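Local structure of uncharacterized protein (Trypanosoma cruzi, 6NEY) at residues 7-19 against 113-125. The protein is a bromodomain-containing protein, represented here by its bromodomain part, and probably binds acetylated lysines as a reader of chromatin or other acetylated proteins. Sequence-based numbering, arbitrary orientation.
Sequences QKFYPEEELVALV and IDAYVTKKAGGRR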
loop_
_atom_site.group_PDB
_atom_site.type_symbol
_atom_site.label_atom_id
_atom_site.label_comp_id
_atom_site.label_asym_id
_atom_site.label_seq_id
_atom_site.Cartn_x
_atom_site.Cartn_y
_atom_site.Cartn_z
ATOM N N GLN A 7 21.286 0.993 3.229
ATOM C CA GLN A 7 21.298 -0.494 3.296
ATOM C C GLN A 7 20.018 -1.034 2.649
ATOM O O GLN A 7 18.962 -0.374 2.757
ATOM C CB GLN A 7 21.374 -0.975 4.744
ATOM C CG GLN A 7 22.762 -0.906 5.362
ATOM C CD GLN A 7 22.718 -1.439 6.774
ATOM O OE1 GLN A 7 22.153 -0.817 7.668
ATOM N NE2 GLN A 7 23.317 -2.597 6.990
ATOM N N LYS A 8 20.114 -2.189 1.996
ATOM C CA LYS A 8 18.936 -2.945 1.503
ATOM C C LYS A 8 18.378 -3.779 2.658
ATOM O O LYS A 8 18.911 -4.888 2.966
ATOM C CB LYS A 8 19.283 -3.816 0.303
ATOM C CG LYS A 8 18.063 -4.426 -0.346
ATOM C CD LYS A 8 18.385 -5.473 -1.373
ATOM C CE LYS A 8 17.133 -6.027 -2.000
ATOM N NZ LYS A 8 17.381 -6.513 -3.375
ATOM N N PHE A 9 17.336 -3.269 3.302
ATOM C CA PHE A 9 16.821 -3.885 4.544
ATOM C C PHE A 9 15.959 -5.090 4.169
ATOM O O PHE A 9 15.853 -5.966 4.991
ATOM C CB PHE A 9 16.021 -2.885 5.378
ATOM C CG PHE A 9 16.891 -1.853 6.044
ATOM C CD1 PHE A 9 17.562 -2.154 7.216
ATOM C CD2 PHE A 9 17.052 -0.596 5.479
ATOM C CE1 PHE A 9 18.376 -1.213 7.828
ATOM C CE2 PHE A 9 17.882 0.337 6.085
ATOM C CZ PHE A 9 18.534 0.028 7.257
ATOM N N TYR A 10 15.344 -5.112 2.989
ATOM C CA TYR A 10 14.194 -6.013 2.742
ATOM C C TYR A 10 14.290 -6.701 1.388
ATOM O O TYR A 10 14.495 -6.067 0.364
ATOM C CB TYR A 10 12.867 -5.266 2.889
ATOM C CG TYR A 10 12.699 -4.542 4.191
ATOM C CD1 TYR A 10 12.790 -5.222 5.393
ATOM C CD2 TYR A 10 12.477 -3.179 4.235
ATOM C CE1 TYR A 10 12.632 -4.575 6.605
ATOM C CE2 TYR A 10 12.303 -2.517 5.437
ATOM C CZ TYR A 10 12.386 -3.214 6.622
ATOM O OH TYR A 10 12.250 -2.580 7.823
ATOM N N PRO A 11 14.067 -8.027 1.336
ATOM C CA PRO A 11 14.049 -8.738 0.064
ATOM C C PRO A 11 12.760 -8.398 -0.702
ATOM O O PRO A 11 11.702 -8.359 -0.103
ATOM C CB PRO A 11 14.114 -10.232 0.410
ATOM C CG PRO A 11 13.976 -10.314 1.922
ATOM C CD PRO A 11 13.798 -8.913 2.481
ATOM N N GLU A 12 12.879 -8.132 -2.011
ATOM C CA GLU A 12 11.706 -7.812 -2.867
ATOM C C GLU A 12 10.653 -8.912 -2.710
ATOM O O GLU A 12 9.452 -8.588 -2.673
ATOM C CB GLU A 12 12.121 -7.688 -4.335
ATOM C CG GLU A 12 12.857 -6.419 -4.641
ATOM C CD GLU A 12 14.264 -6.366 -4.093
ATOM O OE1 GLU A 12 14.893 -7.461 -3.897
ATOM O OE2 GLU A 12 14.716 -5.234 -3.826
ATOM N N GLU A 13 11.070 -10.177 -2.596
ATOM C CA GLU A 13 10.115 -11.305 -2.559
ATOM C C GLU A 13 9.180 -11.154 -1.350
ATOM O O GLU A 13 7.973 -11.430 -1.467
ATOM C CB GLU A 13 10.868 -12.633 -2.561
ATOM C CG GLU A 13 11.698 -12.864 -3.822
ATOM C CD GLU A 13 13.125 -12.317 -3.865
ATOM O OE1 GLU A 13 13.510 -11.501 -2.960
ATOM O OE2 GLU A 13 13.865 -12.702 -4.833
ATOM N N GLU A 14 9.722 -10.716 -0.220
ATOM C CA GLU A 14 8.945 -10.536 1.027
ATOM C C GLU A 14 8.032 -9.322 0.917
ATOM O O GLU A 14 6.914 -9.397 1.436
ATOM C CB GLU A 14 9.862 -10.423 2.242
ATOM C CG GLU A 14 10.492 -11.737 2.606
ATOM C CD GLU A 14 11.325 -11.673 3.874
ATOM O OE1 GLU A 14 11.521 -10.533 4.416
ATOM O OE2 GLU A 14 11.762 -12.754 4.326
ATOM N N LEU A 15 8.490 -8.237 0.291
ATOM C CA LEU A 15 7.694 -7.001 0.164
ATOM C C LEU A 15 6.545 -7.234 -0.827
ATOM O O LEU A 15 5.462 -6.672 -0.634
ATOM C CB LEU A 15 8.602 -5.835 -0.239
ATOM C CG LEU A 15 9.610 -5.377 0.817
ATOM C CD1 LEU A 15 10.255 -4.052 0.443
ATOM C CD2 LEU A 15 8.975 -5.264 2.193
ATOM N N VAL A 16 6.771 -7.981 -1.907
ATOM C CA VAL A 16 5.657 -8.358 -2.823
ATOM C C VAL A 16 4.607 -9.133 -2.022
ATOM O O VAL A 16 3.423 -8.804 -2.117
ATOM C CB VAL A 16 6.168 -9.156 -4.036
ATOM C CG1 VAL A 16 5.020 -9.727 -4.835
ATOM C CG2 VAL A 16 7.053 -8.281 -4.909
ATOM N N ALA A 17 5.031 -10.121 -1.239
ATOM C CA ALA A 17 4.132 -10.942 -0.398
ATOM C C ALA A 17 3.362 -10.029 0.560
ATOM O O ALA A 17 2.142 -10.258 0.730
ATOM C CB ALA A 17 4.919 -12.007 0.333
ATOM N N LEU A 18 4.054 -9.078 1.197
ATOM C CA LEU A 18 3.434 -8.109 2.144
ATOM C C LEU A 18 2.350 -7.299 1.420
ATOM O O LEU A 18 1.233 -7.181 1.927
ATOM C CB LEU A 18 4.521 -7.179 2.694
ATOM C CG LEU A 18 4.028 -6.086 3.637
ATOM C CD1 LEU A 18 3.331 -6.690 4.842
ATOM C CD2 LEU A 18 5.199 -5.212 4.061
ATOM N N VAL A 19 2.672 -6.754 0.251
ATOM C CA VAL A 19 1.684 -5.915 -0.491
ATOM C C VAL A 19 0.487 -6.799 -0.873
ATOM O O VAL A 19 -0.654 -6.363 -0.705
ATOM C CB VAL A 19 2.307 -5.273 -1.736
ATOM C CG1 VAL A 19 1.219 -4.673 -2.605
ATOM C CG2 VAL A 19 3.394 -4.260 -1.378
ATOM N N ILE A 113 2.234 -3.757 8.219
ATOM C CA ILE A 113 3.547 -3.137 7.902
ATOM C C ILE A 113 4.365 -3.042 9.199
ATOM O O ILE A 113 5.554 -3.412 9.173
ATOM C CB ILE A 113 3.397 -1.799 7.167
ATOM C CG1 ILE A 113 2.772 -1.996 5.783
ATOM C CG2 ILE A 113 4.740 -1.090 7.053
ATOM C CD1 ILE A 113 2.247 -0.712 5.155
ATOM N N ASP A 114 3.763 -2.572 10.292
ATOM C CA ASP A 114 4.445 -2.489 11.615
ATOM C C ASP A 114 4.988 -3.871 12.004
ATOM O O ASP A 114 6.167 -3.955 12.449
ATOM C CB ASP A 114 3.493 -1.993 12.709
ATOM C CG ASP A 114 3.124 -0.524 12.649
ATOM O OD1 ASP A 114 3.684 0.190 11.804
ATOM O OD2 ASP A 114 2.252 -0.109 13.470
ATOM N N ALA A 115 4.171 -4.913 11.866
ATOM C CA ALA A 115 4.511 -6.278 12.317
ATOM C C ALA A 115 5.722 -6.772 11.504
ATOM O O ALA A 115 6.647 -7.383 12.096
ATOM C CB ALA A 115 3.317 -7.189 12.187
ATOM N N TYR A 116 5.776 -6.432 10.205
ATOM C CA TYR A 116 6.867 -6.867 9.290
ATOM C C TYR A 116 8.174 -6.152 9.684
ATOM O O TYR A 116 9.218 -6.801 9.846
ATOM C CB TYR A 116 6.522 -6.592 7.826
ATOM C CG TYR A 116 7.640 -6.973 6.885
ATOM C CD1 TYR A 116 7.880 -8.304 6.575
ATOM C CD2 TYR A 116 8.509 -6.023 6.374
ATOM C CE1 TYR A 116 8.943 -8.678 5.762
ATOM C CE2 TYR A 116 9.566 -6.374 5.553
ATOM C CZ TYR A 116 9.797 -7.704 5.252
ATOM O OH TYR A 116 10.849 -8.025 4.437
ATOM N N VAL A 117 8.122 -4.828 9.826
ATOM C CA VAL A 117 9.328 -3.996 10.127
ATOM C C VAL A 117 9.882 -4.430 11.494
ATOM O O VAL A 117 11.121 -4.614 11.624
ATOM C CB VAL A 117 8.980 -2.500 10.042
ATOM C CG1 VAL A 117 10.068 -1.600 10.607
ATOM C CG2 VAL A 117 8.678 -2.131 8.591
ATOM N N THR A 118 8.996 -4.717 12.437
ATOM C CA THR A 118 9.391 -5.178 13.792
ATOM C C THR A 118 10.065 -6.554 13.730
ATOM O O THR A 118 11.157 -6.711 14.335
ATOM C CB THR A 118 8.201 -5.163 14.752
ATOM O OG1 THR A 118 7.804 -3.795 14.770
ATOM C CG2 THR A 118 8.576 -5.682 16.122
ATOM N N LYS A 119 9.448 -7.517 13.055
ATOM C CA LYS A 119 10.030 -8.883 12.884
ATOM C C LYS A 119 11.435 -8.792 12.282
ATOM O O LYS A 119 12.388 -9.443 12.832
ATOM C CB LYS A 119 9.116 -9.752 12.016
ATOM C CG LYS A 119 9.364 -11.242 12.150
ATOM C CD LYS A 119 10.216 -11.859 11.087
ATOM C CE LYS A 119 10.842 -13.149 11.588
ATOM N NZ LYS A 119 10.937 -14.168 10.525
ATOM N N LYS A 120 11.593 -8.032 11.196
ATOM C CA LYS A 120 12.862 -7.962 10.438
ATOM C C LYS A 120 13.939 -7.344 11.338
ATOM O O LYS A 120 15.061 -7.882 11.394
ATOM C CB LYS A 120 12.695 -7.170 9.146
ATOM C CG LYS A 120 11.783 -7.805 8.107
ATOM C CD LYS A 120 12.177 -9.187 7.631
ATOM C CE LYS A 120 13.377 -9.203 6.709
ATOM N NZ LYS A 120 13.701 -10.586 6.273
ATOM N N ALA A 121 13.587 -6.267 12.053
ATOM C CA ALA A 121 14.504 -5.569 12.984
ATOM C C ALA A 121 14.954 -6.546 14.060
ATOM O O ALA A 121 16.162 -6.544 14.385
ATOM C CB ALA A 121 13.825 -4.350 13.586
ATOM N N GLY A 122 14.014 -7.318 14.619
ATOM C CA GLY A 122 14.296 -8.303 15.680
ATOM C C GLY A 122 15.403 -9.261 15.264
ATOM O O GLY A 122 16.339 -9.470 16.045
ATOM N N GLY A 123 15.334 -9.780 14.039
ATOM C CA GLY A 123 16.334 -10.724 13.514
ATOM C C GLY A 123 17.636 -10.023 13.158
ATOM O O GLY A 123 18.714 -10.520 13.536
ATOM N N ARG A 124 17.560 -8.957 12.356
ATOM C CA ARG A 124 18.727 -8.159 11.915
ATOM C C ARG A 124 19.605 -7.851 13.138
ATOM O O ARG A 124 20.836 -7.980 13.071
ATOM C CB ARG A 124 18.197 -6.871 11.277
ATOM C CG ARG A 124 19.203 -6.065 10.499
ATOM C CD ARG A 124 18.583 -4.958 9.700
ATOM N NE ARG A 124 17.898 -3.943 10.498
ATOM C CZ ARG A 124 16.594 -3.740 10.532
ATOM N NH1 ARG A 124 16.108 -2.750 11.269
ATOM N NH2 ARG A 124 15.774 -4.484 9.807
ATOM N N ARG A 125 18.976 -7.459 14.235
ATOM C CA ARG A 125 19.688 -6.999 15.450
ATOM C C ARG A 125 20.279 -8.198 16.215
ATOM O O ARG A 125 21.044 -7.948 17.163
ATOM C CB ARG A 125 18.744 -6.107 16.258
ATOM C CG ARG A 125 18.395 -4.817 15.531
ATOM C CD ARG A 125 17.247 -4.052 16.143
ATOM N NE ARG A 125 16.964 -2.847 15.393
ATOM C CZ ARG A 125 16.035 -1.938 15.688
ATOM N NH1 ARG A 125 15.199 -2.113 16.703
ATOM N NH2 ARG A 125 15.902 -0.872 14.926
HETATM O O HOH W 1 16.156 -6.369 7.579
HETATM O O HOH W 2 13.219 -3.379 10.221
#
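I113 meets L18 through its CG1 branch, a loose apolar touch at 4.4 Å from L18 CD2. L77 of helix 75-92 packs against both side chains. One turn on, Y116 points across to helix 12-19 and lies between the two helices, its ring against Y10, L15 and L18. Its CG lies anti to the backbone N (chi1 178°), which carries the ring out toward E14, L15 and Y10. The closest apolar approach is Y116 CE2 to Y10 CD1, 3.4 Å. The two tyrosine rings meet obliquely, their planes 54° apart. L15 CD2 and L18 CD2 also touch the Y116 ring. Y116 OH donates to E14 OE1 at 2.6 Å and meets the anti lone pair of that oxygen, with the carboxylate almost perpendicular to the ring. These helices are the first and last of the bromodomain's left-handed four-helix bundle. They run nearly antiparallel here, with short-segment axes 11.5 Å apart. V117 sets both methyl branches near Y10 OH. That hydroxyl donates to V72 O in the loop before helix 75-92. It also accepts from a water that donates to V117 O. K120 lays CB at the edge of the Y10 ring and CG over a face of the Y116 ring. Its chain bends at chi2 and chi3, bringing NZ to 2.9 Å from E14 OE1 in a salt bridge on the syn side. E14 OE1 is thus gripped by two donors, which would favour its charged form. R124 places one guanidinium face over the edge of the F9 ring, with NE 3.8 Å from F9 CD1 and the two planes 75° apart. Its NH2 donates to two waters, one bound to F9 O and the other to Y10 OH.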